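Local coordinates for photosystem II assembly protein Ycf48 (Thermosynechococcus elongatus, PDB 5OJ5) that probably acts early in the assembly of photosystem II and in replacing photodamaged D1 protein, whose C-terminal extension it binds, at residues T77-R82 / W88-L93; S154-T159 / G194-V199; G162-T167 / S207-G212. One frame throughout, in Å; residues are numbered along the deposited sequence. Where two conformers were deposited one is given.

Contact 1 of 3, residues T77-R82 / W88-L93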
ATOM      1  N   THR A  77       5.594 -14.619  -5.552  1.00 11.32           N
ATOM      2  CA  THR A  77       6.824 -13.876  -5.835  1.00 11.93           C
ATOM      3  C   THR A  77       7.406 -13.274  -4.574  1.00 10.23           C
ATOM      4  O   THR A  77       6.703 -12.616  -3.803  1.00 10.21           O
ATOM      5  CB  THR A  77       6.578 -12.781  -6.878  1.00 13.16           C
ATOM      6  OG1 THR A  77       6.237 -13.431  -8.110  1.00 15.19           O
ATOM      7  CG2 THR A  77       7.796 -11.898  -7.111  1.00 15.84           C
ATOM      8  N   LEU A  78       8.710 -13.439  -4.402  1.00 11.14           N
ATOM      9  CA  LEU A  78       9.452 -12.962  -3.248  1.00  9.69           C
ATOM     10  C   LEU A  78      10.812 -12.536  -3.766  1.00  9.90           C
ATOM     11  O   LEU A  78      11.489 -13.335  -4.443  1.00 12.40           O
ATOM     12  CB  LEU A  78       9.607 -14.133  -2.293  1.00 13.07           C
ATOM     13  CG  LEU A  78      10.323 -13.885  -0.987  1.00 13.86           C
ATOM     14  CD1 LEU A  78       9.627 -12.808  -0.132  1.00 14.11           C
ATOM     15  CD2 LEU A  78      10.465 -15.159  -0.155  1.00 16.32           C
ATOM     16  N   MET A  79      11.250 -11.297  -3.489  1.00  9.82           N
ATOM     17  CA  MET A  79      12.593 -10.875  -3.887  1.00 10.30           C
ATOM     18  C   MET A  79      13.241 -10.087  -2.776  1.00  9.58           C
ATOM     19  O   MET A  79      12.557  -9.415  -1.981  1.00 10.11           O
ATOM     20  CB  MET A  79      12.602 -10.029  -5.152  1.00 10.46           C
ATOM     21  CG  MET A  79      11.880 -10.664  -6.319  1.00 11.35           C
ATOM     22  SD  MET A  79      12.326  -9.819  -7.846  1.00 14.14           S
ATOM     23  CE  MET A  79      11.330 -10.690  -9.020  1.00 15.29           C
ATOM     24  N   GLU A  80      14.568 -10.139  -2.738  1.00  9.95           N
ATOM     25  CA  GLU A  80      15.369  -9.532  -1.691  1.00 10.57           C
ATOM     26  C   GLU A  80      16.331  -8.529  -2.318  1.00 10.34           C
ATOM     27  O   GLU A  80      16.951  -8.815  -3.344  1.00 11.16           O
ATOM     28  CB  GLU A  80      16.183 -10.633  -0.986  1.00 10.78           C
ATOM     29  CG  GLU A  80      17.037 -10.182   0.174  1.00 11.86           C
ATOM     30  CD  GLU A  80      17.753 -11.326   0.859  1.00 13.03           C
ATOM     31  OE1 GLU A  80      17.909 -12.403   0.248  1.00 13.92           O
ATOM     32  OE2 GLU A  80      18.163 -11.143   2.038  1.00 14.19           O
ATOM     33  N   THR A  81      16.522  -7.377  -1.658  1.00 10.70           N
ATOM     34  CA  THR A  81      17.564  -6.416  -2.023  1.00 11.03           C
ATOM     35  C   THR A  81      18.507  -6.244  -0.843  1.00 11.20           C
ATOM     36  O   THR A  81      18.086  -6.288   0.327  1.00 11.28           O
ATOM     37  CB  THR A  81      16.942  -5.045  -2.419  1.00 11.18           C
ATOM     38  OG1 THR A  81      17.998  -4.205  -2.898  1.00 11.53           O
ATOM     39  CG2 THR A  81      16.242  -4.328  -1.279  1.00 11.44           C
ATOM     40  N   ARG A  82      19.774  -5.958  -1.170  1.00 12.00           N
ATOM     41  CA  ARG A  82      20.773  -5.574  -0.194  1.00 12.78           C
ATOM     42  C   ARG A  82      21.373  -4.218  -0.488  1.00 13.26           C
ATOM     43  O   ARG A  82      22.268  -3.781   0.256  1.00 14.84           O
ATOM     44  CB  ARG A  82      21.894  -6.619  -0.154  1.00 15.81           C
ATOM     45  CG  ARG A  82      21.435  -7.958   0.131  1.00 20.16           C
ATOM     46  CD  ARG A  82      21.436  -8.209   1.528  1.00 25.51           C
ATOM     47  NE  ARG A  82      21.290  -9.654   1.693  1.00 27.57           N
ATOM     48  CZ  ARG A  82      21.546 -10.267   2.818  1.00 25.15           C
ATOM     49  NH1 ARG A  82      21.959  -9.530   3.824  1.00 27.14           N
ATOM     50  NH2 ARG A  82      21.368 -11.576   2.928  1.00 26.73           N
ATOM     51  N   TRP A  88      17.407  -6.506  -7.174  1.00 12.50           N
ATOM     52  CA  TRP A  88      16.555  -7.442  -6.477  1.00 12.08           C
ATOM     53  C   TRP A  88      16.842  -8.848  -6.954  1.00 12.84           C
ATOM     54  O   TRP A  88      16.948  -9.095  -8.162  1.00 15.63           O
ATOM     55  CB  TRP A  88      15.086  -7.087  -6.744  1.00 13.25           C
ATOM     56  CG  TRP A  88      14.685  -5.732  -6.182  1.00 11.65           C
ATOM     57  CD1 TRP A  88      14.831  -4.515  -6.788  1.00 12.49           C
ATOM     58  CD2 TRP A  88      14.122  -5.501  -4.893  1.00 10.66           C
ATOM     59  NE1 TRP A  88      14.353  -3.538  -5.968  1.00 12.23           N
ATOM     60  CE2 TRP A  88      13.911  -4.110  -4.796  1.00 11.58           C
ATOM     61  CE3 TRP A  88      13.766  -6.339  -3.828  1.00 11.43           C
ATOM     62  CZ2 TRP A  88      13.354  -3.519  -3.662  1.00 11.99           C
ATOM     63  CZ3 TRP A  88      13.223  -5.760  -2.685  1.00 12.27           C
ATOM     64  CH2 TRP A  88      13.025  -4.349  -2.606  1.00 12.21           C
ATOM     65  N   GLU A  89      16.883  -9.775  -6.020  1.00 12.17           N
ATOM     66  CA  GLU A  89      17.164 -11.178  -6.296  0.58 12.86           C
ATOM     67  C   GLU A  89      15.947 -12.026  -5.983  1.00 11.13           C
ATOM     68  O   GLU A  89      15.465 -11.989  -4.838  1.00 11.94           O
ATOM     69  CB  GLU A  89      18.354 -11.663  -5.471  0.58 15.58           C
ATOM     70  CG  GLU A  89      19.671 -11.032  -5.898  0.58 19.93           C
ATOM     71  CD  GLU A  89      20.251 -11.634  -7.171  0.58 22.83           C
ATOM     72  OE1 GLU A  89      19.721 -12.637  -7.681  0.58 23.35           O
ATOM     73  OE2 GLU A  89      21.269 -11.101  -7.657  0.58 27.68           O
ATOM     74  N   PRO A  90      15.439 -12.830  -6.925  1.00 11.61           N
ATOM     75  CA  PRO A  90      14.294 -13.688  -6.616  1.00 11.75           C
ATOM     76  C   PRO A  90      14.676 -14.779  -5.635  1.00 11.38           C
ATOM     77  O   PRO A  90      15.775 -15.329  -5.666  1.00 13.05           O
ATOM     78  CB  PRO A  90      13.909 -14.305  -7.963  1.00 14.72           C
ATOM     79  CG  PRO A  90      14.664 -13.577  -8.947  1.00 17.76           C
ATOM     80  CD  PRO A  90      15.833 -12.894  -8.347  1.00 13.91           C
ATOM     81  N   ARG A  91      13.715 -15.110  -4.782  1.00 11.84           N
ATOM     82  CA  ARG A  91      13.784 -16.227  -3.859  1.00 13.49           C
ATOM     83  C   ARG A  91      12.542 -17.074  -4.060  1.00 13.90           C
ATOM     84  O   ARG A  91      11.443 -16.547  -4.002  1.00 19.34           O
ATOM     85  CB  ARG A  91      13.834 -15.675  -2.430  1.00 16.94           C
ATOM     86  CG  ARG A  91      14.952 -14.567  -2.214  1.00 19.86           C
ATOM     87  CD  ARG A  91      16.207 -15.240  -2.080  1.00 22.62           C
ATOM     88  NE  ARG A  91      17.270 -14.270  -1.852  1.00 18.93           N
ATOM     89  CZ  ARG A  91      18.279 -14.153  -2.686  1.00 19.42           C
ATOM     90  NH1 ARG A  91      18.233 -14.828  -3.817  1.00 22.09           N
ATOM     91  NH2 ARG A  91      19.296 -13.355  -2.415  1.00 20.94           N
ATOM     92  N   THR A  92      12.666 -18.348  -4.305  1.00 14.04           N
ATOM     93  CA  THR A  92      11.492 -19.190  -4.511  1.00 14.68           C
ATOM     94  C   THR A  92      11.396 -20.125  -3.333  1.00 14.06           C
ATOM     95  O   THR A  92      12.255 -20.982  -3.146  1.00 17.21           O
ATOM     96  CB  THR A  92      11.621 -20.006  -5.798  1.00 16.41           C
ATOM     97  OG1 THR A  92      11.814 -19.115  -6.889  1.00 17.15           O
ATOM     98  CG2 THR A  92      10.352 -20.833  -6.037  1.00 18.58           C
ATOM     99  N   LEU A  93      10.394 -19.979  -2.508  1.00 13.06           N
ATOM    100  CA  LEU A  93      10.209 -20.928  -1.421  1.00 13.84           C
ATOM    101  C   LEU A  93       9.562 -22.201  -1.942  1.00 13.72           C
ATOM    102  O   LEU A  93       8.694 -22.172  -2.822  1.00 15.00           O
ATOM    103  CB  LEU A  93       9.381 -20.301  -0.320  1.00 15.91           C
ATOM    104  CG  LEU A  93      10.081 -19.147   0.447  1.00 18.18           C
ATOM    105  CD1 LEU A  93       9.041 -18.400   1.260  1.00 20.39           C
ATOM    106  CD2 LEU A  93      11.227 -19.667   1.314  1.00 20.91           C
TER
HETATM  107  O   HOH W   1      10.051 -15.361  -6.312  1.00 24.61           O
HETATM  108  O   HOH W   2      20.759 -11.210  -0.913  1.00 31.27           O

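Contact 2 of 3, residues S154-T159 / G194-V199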
ATOM      1  N   SER A 154       5.328  -9.501  18.200  1.00  9.67           N
ATOM      2  CA  SER A 154       3.964  -9.019  18.053  1.00  9.60           C
ATOM      3  C   SER A 154       3.681  -8.616  16.608  1.00  9.46           C
ATOM      4  O   SER A 154       4.549  -8.102  15.893  1.00  9.69           O
ATOM      5  CB  SER A 154       3.750  -7.813  18.966  1.00 10.00           C
ATOM      6  OG  SER A 154       3.641  -8.183  20.348  1.00 10.76           O
ATOM      7  N   ALA A 155       2.428  -8.829  16.201  1.00  9.73           N
ATOM      8  CA  ALA A 155       1.998  -8.426  14.862  1.00  9.75           C
ATOM      9  C   ALA A 155       0.484  -8.312  14.869  1.00 10.22           C
ATOM     10  O   ALA A 155      -0.203  -8.913  15.704  1.00 11.26           O
ATOM     11  CB  ALA A 155       2.437  -9.422  13.802  1.00 11.09           C
ATOM     12  N   GLU A 156      -0.040  -7.551  13.920  1.00 10.29           N
ATOM     13  CA  GLU A 156      -1.477  -7.480  13.684  1.00 10.62           C
ATOM     14  C   GLU A 156      -1.791  -7.864  12.263  1.00  9.18           C
ATOM     15  O   GLU A 156      -1.042  -7.570  11.351  1.00  9.81           O
ATOM     16  CB  GLU A 156      -2.006  -6.158  13.996  1.00 17.38           C
ATOM     17  CG  GLU A 156      -1.434  -5.016  13.464  1.00 22.49           C
ATOM     18  CD  GLU A 156      -1.885  -3.783  14.257  1.00 27.15           C
ATOM     19  OE1 GLU A 156      -2.180  -2.776  13.613  1.00 26.22           O
ATOM     20  OE2 GLU A 156      -1.998  -3.797  15.517  1.00 28.61           O
ATOM     21  N   MET A 157      -2.921  -8.543  12.100  0.65 10.13           N
ATOM     22  CA  MET A 157      -3.366  -9.056  10.815  0.65  9.72           C
ATOM     23  C   MET A 157      -4.815  -8.651  10.567  0.65  9.20           C
ATOM     24  O   MET A 157      -5.647  -8.691  11.480  0.65 10.06           O
ATOM     25  CB  MET A 157      -3.251 -10.611  10.847  0.65 10.76           C
ATOM     26  CG  MET A 157      -3.783 -11.255   9.563  0.65 12.16           C
ATOM     27  SD  MET A 157      -3.492 -12.989   9.371  0.65 14.93           S
ATOM     28  CE  MET A 157      -4.218 -13.656  10.882  0.65 16.70           C
ATOM     29  N   ILE A 158      -5.108  -8.285   9.333  1.00  9.44           N
ATOM     30  CA  ILE A 158      -6.478  -7.986   8.925  1.00  9.32           C
ATOM     31  C   ILE A 158      -6.809  -8.888   7.753  1.00  8.96           C
ATOM     32  O   ILE A 158      -6.008  -9.015   6.808  1.00  9.54           O
ATOM     33  CB  ILE A 158      -6.670  -6.500   8.551  1.00 10.63           C
ATOM     34  CG1 ILE A 158      -6.246  -5.662   9.757  1.00 14.71           C
ATOM     35  CG2 ILE A 158      -8.143  -6.234   8.205  1.00 10.99           C
ATOM     36  CD1 ILE A 158      -6.661  -4.202   9.687  1.00 15.12           C
ATOM     37  N   THR A 159      -8.011  -9.485   7.781  1.00  9.15           N
ATOM     38  CA  THR A 159      -8.449 -10.299   6.651  1.00  9.61           C
ATOM     39  C   THR A 159      -9.108  -9.462   5.586  1.00  9.96           C
ATOM     40  O   THR A 159      -9.407  -8.289   5.775  1.00 10.14           O
ATOM     41  CB  THR A 159      -9.378 -11.439   7.078  1.00 10.36           C
ATOM     42  OG1 THR A 159     -10.664 -10.898   7.365  1.00  9.82           O
ATOM     43  CG2 THR A 159      -8.823 -12.224   8.279  1.00 12.48           C
ATOM     44  N   GLY A 194      -2.003   3.175  14.337  1.00 15.41           N
ATOM     45  CA  GLY A 194      -2.673   1.889  14.274  1.00 15.43           C
ATOM     46  C   GLY A 194      -4.147   1.975  13.996  1.00 14.01           C
ATOM     47  O   GLY A 194      -4.840   0.995  14.231  1.00 17.03           O
ATOM     48  N   GLU A 195      -4.634   3.137  13.524  1.00 12.53           N
ATOM     49  CA  GLU A 195      -5.989   3.192  12.998  0.61 12.11           C
ATOM     50  C   GLU A 195      -6.003   2.671  11.572  1.00 10.54           C
ATOM     51  O   GLU A 195      -4.987   2.702  10.871  1.00 11.42           O
ATOM     52  CB  GLU A 195      -6.444   4.646  12.965  0.61 13.18           C
ATOM     53  CG  GLU A 195      -6.271   5.284  14.264  0.61 15.95           C
ATOM     54  CD  GLU A 195      -6.063   6.809  14.187  0.61 20.76           C
ATOM     55  OE1 GLU A 195      -5.171   7.383  13.407  0.61 18.69           O
ATOM     56  OE2 GLU A 195      -6.797   7.439  14.998  0.61 23.58           O
ATOM     57  N   TYR A 196      -7.166   2.199  11.135  1.00 10.08           N
ATOM     58  CA  TYR A 196      -7.328   1.755   9.753  1.00  9.66           C
ATOM     59  C   TYR A 196      -8.536   2.419   9.130  1.00  9.38           C
ATOM     60  O   TYR A 196      -9.506   2.756   9.806  1.00 10.11           O
ATOM     61  CB  TYR A 196      -7.493   0.222   9.698  1.00 11.15           C
ATOM     62  CG  TYR A 196      -6.261  -0.553  10.103  1.00 12.37           C
ATOM     63  CD1 TYR A 196      -5.345  -0.971   9.135  1.00 13.28           C
ATOM     64  CD2 TYR A 196      -5.992  -0.861  11.436  1.00 14.97           C
ATOM     65  CE1 TYR A 196      -4.232  -1.731   9.461  1.00 16.23           C
ATOM     66  CE2 TYR A 196      -4.851  -1.620  11.772  1.00 16.86           C
ATOM     67  CZ  TYR A 196      -3.996  -2.058  10.780  1.00 17.92           C
ATOM     68  OH  TYR A 196      -2.904  -2.826  11.135  1.00 20.44           O
ATOM     69  N   VAL A 197      -8.455   2.547   7.802  1.00  9.16           N
ATOM     70  CA  VAL A 197      -9.570   3.013   6.985  1.00  9.06           C
ATOM     71  C   VAL A 197      -9.724   2.055   5.821  1.00  8.69           C
ATOM     72  O   VAL A 197      -8.742   1.684   5.170  1.00  9.14           O
ATOM     73  CB  VAL A 197      -9.389   4.485   6.552  1.00  9.39           C
ATOM     74  CG1 VAL A 197      -8.174   4.731   5.640  1.00 10.44           C
ATOM     75  CG2 VAL A 197     -10.661   4.981   5.836  1.00 11.01           C
ATOM     76  N   ALA A 198     -10.966   1.634   5.572  1.00  9.00           N
ATOM     77  CA  ALA A 198     -11.280   0.644   4.550  1.00  9.38           C
ATOM     78  C   ALA A 198     -12.399   1.168   3.661  1.00  9.02           C
ATOM     79  O   ALA A 198     -13.441   1.612   4.159  1.00 11.27           O
ATOM     80  CB  ALA A 198     -11.741  -0.645   5.195  1.00 10.85           C
ATOM     81  N   VAL A 199     -12.220   1.080   2.372  1.00  8.97           N
ATOM     82  CA  VAL A 199     -13.249   1.445   1.400  1.00  9.14           C
ATOM     83  C   VAL A 199     -14.118   0.235   1.124  1.00  9.04           C
ATOM     84  O   VAL A 199     -13.612  -0.874   0.927  1.00  9.59           O
ATOM     85  CB  VAL A 199     -12.598   1.981   0.116  1.00  9.83           C
ATOM     86  CG1 VAL A 199     -13.685   2.294  -0.925  1.00 10.69           C
ATOM     87  CG2 VAL A 199     -11.775   3.247   0.438  1.00 11.68           C
TER
HETATM   88  O   HOH W   3      -3.780  -1.097  15.768  1.00 23.49           O

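Contact 3 of 3, residues G162-T167 / S207-G212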
ATOM      1  N   GLY A 162     -12.081  -7.704   6.799  1.00 10.16           N
ATOM      2  CA  GLY A 162     -11.968  -6.788   7.903  1.00 11.09           C
ATOM      3  C   GLY A 162     -11.938  -7.410   9.275  1.00 10.89           C
ATOM      4  O   GLY A 162     -12.025  -6.675  10.265  1.00 12.28           O
ATOM      5  N   ALA A 163     -11.771  -8.739   9.407  1.00 10.30           N
ATOM      6  CA  ALA A 163     -11.539  -9.288  10.746  1.00 10.52           C
ATOM      7  C   ALA A 163     -10.107  -8.957  11.154  1.00  9.66           C
ATOM      8  O   ALA A 163      -9.197  -8.982  10.322  1.00 10.79           O
ATOM      9  CB  ALA A 163     -11.783 -10.807  10.737  1.00 12.31           C
ATOM     10  N   ILE A 164      -9.931  -8.550  12.409  1.00 10.70           N
ATOM     11  CA  ILE A 164      -8.661  -8.024  12.896  1.00 11.10           C
ATOM     12  C   ILE A 164      -8.190  -8.888  14.059  1.00 11.31           C
ATOM     13  O   ILE A 164      -8.952  -9.130  15.003  1.00 11.88           O
ATOM     14  CB  ILE A 164      -8.791  -6.562  13.362  1.00 12.17           C
ATOM     15  CG1 ILE A 164      -9.373  -5.692  12.253  1.00 12.31           C
ATOM     16  CG2 ILE A 164      -7.436  -6.051  13.869  1.00 13.27           C
ATOM     17  CD1 ILE A 164      -9.526  -4.218  12.636  1.00 14.29           C
ATOM     18  N   TYR A 165      -6.942  -9.338  13.993  1.00 11.55           N
ATOM     19  CA  TYR A 165      -6.324 -10.201  14.993  1.00 12.91           C
ATOM     20  C   TYR A 165      -4.955  -9.658  15.380  1.00 12.77           C
ATOM     21  O   TYR A 165      -4.276  -9.017  14.579  1.00 14.37           O
ATOM     22  CB  TYR A 165      -6.124 -11.608  14.436  1.00 13.59           C
ATOM     23  CG  TYR A 165      -7.423 -12.256  14.099  1.00 13.99           C
ATOM     24  CD1 TYR A 165      -8.063 -13.080  15.007  1.00 15.28           C
ATOM     25  CD2 TYR A 165      -8.032 -12.011  12.857  1.00 16.17           C
ATOM     26  CE1 TYR A 165      -9.305 -13.621  14.713  1.00 18.03           C
ATOM     27  CE2 TYR A 165      -9.241 -12.551  12.544  1.00 18.20           C
ATOM     28  CZ  TYR A 165      -9.876 -13.341  13.490  1.00 19.55           C
ATOM     29  OH  TYR A 165     -11.081 -13.875  13.153  1.00 26.57           O
ATOM     30  N   ARG A 166      -4.529  -9.975  16.595  1.00 12.39           N
ATOM     31  CA  ARG A 166      -3.196  -9.624  17.045  1.00 12.63           C
ATOM     32  C   ARG A 166      -2.533 -10.830  17.695  1.00 12.86           C
ATOM     33  O   ARG A 166      -3.178 -11.615  18.382  1.00 15.11           O
ATOM     34  CB  ARG A 166      -3.236  -8.446  18.051  1.00 16.52           C
ATOM     35  CG  ARG A 166      -1.913  -7.791  18.436  1.00 20.67           C
ATOM     36  CD  ARG A 166      -2.117  -6.603  19.415  1.00 25.16           C
ATOM     37  NE  ARG A 166      -2.577  -5.377  18.734  1.00 29.01           N
ATOM     38  CZ  ARG A 166      -3.630  -4.661  19.104  1.00 30.46           C
ATOM     39  NH1 ARG A 166      -4.363  -5.063  20.138  1.00 31.26           N
ATOM     40  NH2 ARG A 166      -3.964  -3.558  18.435  1.00 30.80           N
ATOM     41  N   THR A 167      -1.241 -10.989  17.471  1.00 11.47           N
ATOM     42  CA  THR A 167      -0.416 -11.947  18.194  1.00 11.33           C
ATOM     43  C   THR A 167       0.620 -11.182  18.995  1.00 10.27           C
ATOM     44  O   THR A 167       1.112 -10.125  18.572  1.00 10.45           O
ATOM     45  CB  THR A 167       0.289 -12.962  17.245  1.00 11.90           C
ATOM     46  OG1 THR A 167       0.928 -13.986  18.010  1.00 12.10           O
ATOM     47  CG2 THR A 167       1.335 -12.302  16.360  1.00 11.93           C
ATOM     48  N   SER A 207     -15.207   2.728   6.059  1.00  9.72           N
ATOM     49  CA  SER A 207     -15.271   2.355   7.461  1.00 10.68           C
ATOM     50  C   SER A 207     -13.932   2.664   8.122  1.00 10.15           C
ATOM     51  O   SER A 207     -12.880   2.597   7.482  1.00 10.38           O
ATOM     52  CB  SER A 207     -15.606   0.894   7.664  1.00 12.88           C
ATOM     53  OG  SER A 207     -16.858   0.598   7.029  1.00 13.86           O
ATOM     54  N   THR A 208     -13.971   2.977   9.414  1.00 10.66           N
ATOM     55  CA  THR A 208     -12.764   3.200  10.199  1.00 11.18           C
ATOM     56  C   THR A 208     -12.744   2.307  11.432  1.00 10.49           C
ATOM     57  O   THR A 208     -13.793   1.912  11.957  1.00 11.71           O
ATOM     58  CB  THR A 208     -12.614   4.675  10.612  1.00 13.03           C
ATOM     59  OG1 THR A 208     -13.760   5.073  11.370  1.00 14.56           O
ATOM     60  CG2 THR A 208     -12.459   5.606   9.412  1.00 15.86           C
ATOM     61  N   TRP A 209     -11.534   2.026  11.902  1.00 10.96           N
ATOM     62  CA  TRP A 209     -11.373   1.275  13.147  1.00 11.58           C
ATOM     63  C   TRP A 209     -10.166   1.807  13.874  1.00 12.73           C
ATOM     64  O   TRP A 209      -9.157   2.111  13.258  1.00 13.33           O
ATOM     65  CB  TRP A 209     -11.190  -0.225  12.866  1.00 12.16           C
ATOM     66  CG  TRP A 209     -10.967  -1.013  14.144  1.00 13.10           C
ATOM     67  CD1 TRP A 209     -11.918  -1.476  14.978  1.00 14.67           C
ATOM     68  CD2 TRP A 209      -9.696  -1.358  14.722  1.00 13.37           C
ATOM     69  NE1 TRP A 209     -11.312  -2.132  16.048  1.00 15.87           N
ATOM     70  CE2 TRP A 209      -9.957  -2.087  15.889  1.00 15.10           C
ATOM     71  CE3 TRP A 209      -8.377  -1.142  14.339  1.00 16.41           C
ATOM     72  CZ2 TRP A 209      -8.926  -2.593  16.701  1.00 17.37           C
ATOM     73  CZ3 TRP A 209      -7.359  -1.645  15.143  1.00 19.34           C
ATOM     74  CH2 TRP A 209      -7.654  -2.364  16.286  1.00 19.17           C
ATOM     75  N   GLU A 210     -10.253   1.869  15.197  1.00 14.32           N
ATOM     76  CA  GLU A 210      -9.078   2.145  16.010  1.00 18.82           C
ATOM     77  C   GLU A 210      -9.093   1.223  17.207  1.00 20.63           C
ATOM     78  O   GLU A 210     -10.151   0.762  17.633  1.00 20.54           O
ATOM     79  CB  GLU A 210      -8.990   3.589  16.492  1.00 21.40           C
ATOM     80  CG  GLU A 210     -10.105   4.031  17.303  1.00 26.36           C
ATOM     81  CD  GLU A 210      -9.861   5.460  17.753  1.00 32.63           C
ATOM     82  OE1 GLU A 210      -8.896   5.719  18.515  1.00 35.54           O
ATOM     83  OE2 GLU A 210     -10.616   6.327  17.300  1.00 36.07           O
ATOM     84  N   PRO A 211      -7.915   0.971  17.796  1.00 24.61           N
ATOM     85  CA  PRO A 211      -7.814   0.090  18.957  1.00 25.82           C
ATOM     86  C   PRO A 211      -8.809   0.501  20.013  1.00 26.56           C
ATOM     87  O   PRO A 211      -8.999   1.698  20.287  1.00 28.64           O
ATOM     88  CB  PRO A 211      -6.377   0.313  19.426  1.00 28.31           C
ATOM     89  CG  PRO A 211      -5.647   0.568  18.166  1.00 29.90           C
ATOM     90  CD  PRO A 211      -6.596   1.325  17.261  1.00 28.51           C
ATOM     91  N   GLY A 212      -9.433  -0.500  20.618  1.00 29.25           N
ATOM     92  CA  GLY A 212     -10.458  -0.290  21.581  1.00 32.45           C
ATOM     93  C   GLY A 212     -11.848  -0.463  21.031  1.00 32.47           C
ATOM     94  O   GLY A 212     -12.760  -0.816  21.773  1.00 33.93           O
TER

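Contact 1 of 3, residues T77-R82 / W88-L93
Glu80 and Arg91 are joined by a side-on salt bridge across the antiparallel hairpin of strands 77-81 and 89-90, which forms the outer half of a four-stranded blade of the beta-propeller. Arg91 directs two nitrogens at one oxygen, with NE 2.9 Å and NH2 3.1 Å from Glu80 OE1. That oxygen lies in the guanidinium plane, yet the carboxylate is turned 90° to it: NE arrives nearly along the C-O axis, whereas NH2 comes from above the carboxylate plane. The glutamate reaches out fully extended, while the arginine bends at its second torsion (chi2 -78°), which brings its edge round. Glu80 OE2 is taken by His68 and Gln129, which helps fix the rotation of the carboxylate, and Arg82 adds a further charge without aiming an N-H at it.

On the side of Met79 and Pro90 the contacts are mainly apolar. Thr81 sits over one face of the Trp88 indole in a CH-pi contact, its CB 3.6 Å from the centroid of the six-membered ring. Met79 SD leans against Trp88 CB at 4.0 Å. Within the connecting turn, Gly85 O receives Trp88 NE1, and Thr81 OG1 bonds to Thr87 O, so both partners of this CH-pi contact are anchored.

Between the strands, Glu80 and Glu89 form a hydrogen-bonded pair through both N-H groups, and Arg91 N continues the pattern to Leu78 O at 2.9 Å. Farther along, Leu78 CD2 meets Leu93 CD1 at 3.8 Å. Arg91, Thr92 and Leu93 pack against the bound D1 peptide, and the backbone of Thr92 hydrogen-bonds to it. Where the strands part, water 1 takes over the bridging, accepting from Leu78 N at 3.0 Å and donating to Arg91 O at 2.9 Å.

Contact 2 of 3, residues S154-T159 / G194-V199
Glu156 OE1 is the polar focus where two neighbouring blades of the beta-propeller pack face to face: it accepts the hydroxyl of Tyr196 at an OH-OE1 distance of 2.6 Å and also pairs with Arg190 NH2 in a salt bridge. The tyrosine approaches on the anti side of the carboxylate, 21° out of its plane. Arg190, on the innermost strand of the blade that carries Tyr196, also donates through NE to Tyr196 OH, so one guanidinium holds both members of the short bond. Such a close positive charge would probably stabilise the carboxylate in its ionised form within this buried setting.

Glu156 places CG between its backbone N and carbonyl carbon (chi1 52°), and the chain then extends straight to the edge of the tyrosine ring. Two residues along strand 154-159, Ile158 points the same way and sets the end of its longer branch over the ring. The two side chains thus meet Tyr196 differently, one at the phenol edge and one on a face. Leu146, Trp209 and Trp216 also pack against Tyr196. No backbone bonds join the segments, whose CA atoms remain 9.5 Å apart at Glu156 and Gly194; side chains span the gap. Ile158 CD1 lies almost exactly above the ring centre, 3.4 Å from the Tyr196 centroid.

Contact 3 of 3, residues G162-T167 / S207-G212
Ile164 and Trp209 meet obliquely, with the tip of the isoleucine laid on one face of the indole. CD1 is the atom that touches, 3.5 Å from Trp209 CD2 at the junction of the two rings, in a CH-pi contact shifted from the centre of the six-membered ring toward the fused bond. The tryptophan extends toward the other blade with CG anti to its backbone N (chi1 178°). Its opposite face is backed by its own chain, where Pro211 N lies 3.6 Å from the ring plane of Trp209, so the indole is clamped between Ile164 and the loop after Trp209. Gln213 O accepts Trp209 NE1, which helps fix the rotation of the ring.

Arg166 approaches the edge of the same ring more loosely, with NH2 4.4 Å from Trp209 CH2, and its guanidinium edge also faces Pro211 CG. NH2 also forms a long, weak ion pair with Glu156 OE2. Segment 207-212 belongs to the Arg-rich patch of this protein.

In the propeller the contact links the third strands of two successive blades, 164-167 and 205-209. Ile164 also packs on Ile158 of strand 154-159 and Val178 of strand 175-178, while Trp209 leans on Val178 and on Tyr196 of strand 196-199.

How the contacts relate
Contacts 2 and 3 are successive layers of one blade-to-blade interface, their centres only about 5 Å apart. Each blade supplies its second strand to contact 2 and its third to contact 3, and the layers are tied together by probable backbone hydrogen bonds, Met157 N to Tyr165 O at 2.9 Å and Ala198 O to Ser207 N at 2.8 Å. Along the chain their segments alternate. Contact 1 differs in kind, a hairpin within a single blade, two blades before the first of this pair, with its centre about 25 Å from that of contact 2 and 30 Å from that of contact 3. Its 88-93 segment touches the bound D1 peptide, whereas contact 3 includes part of the Arg-rich patch.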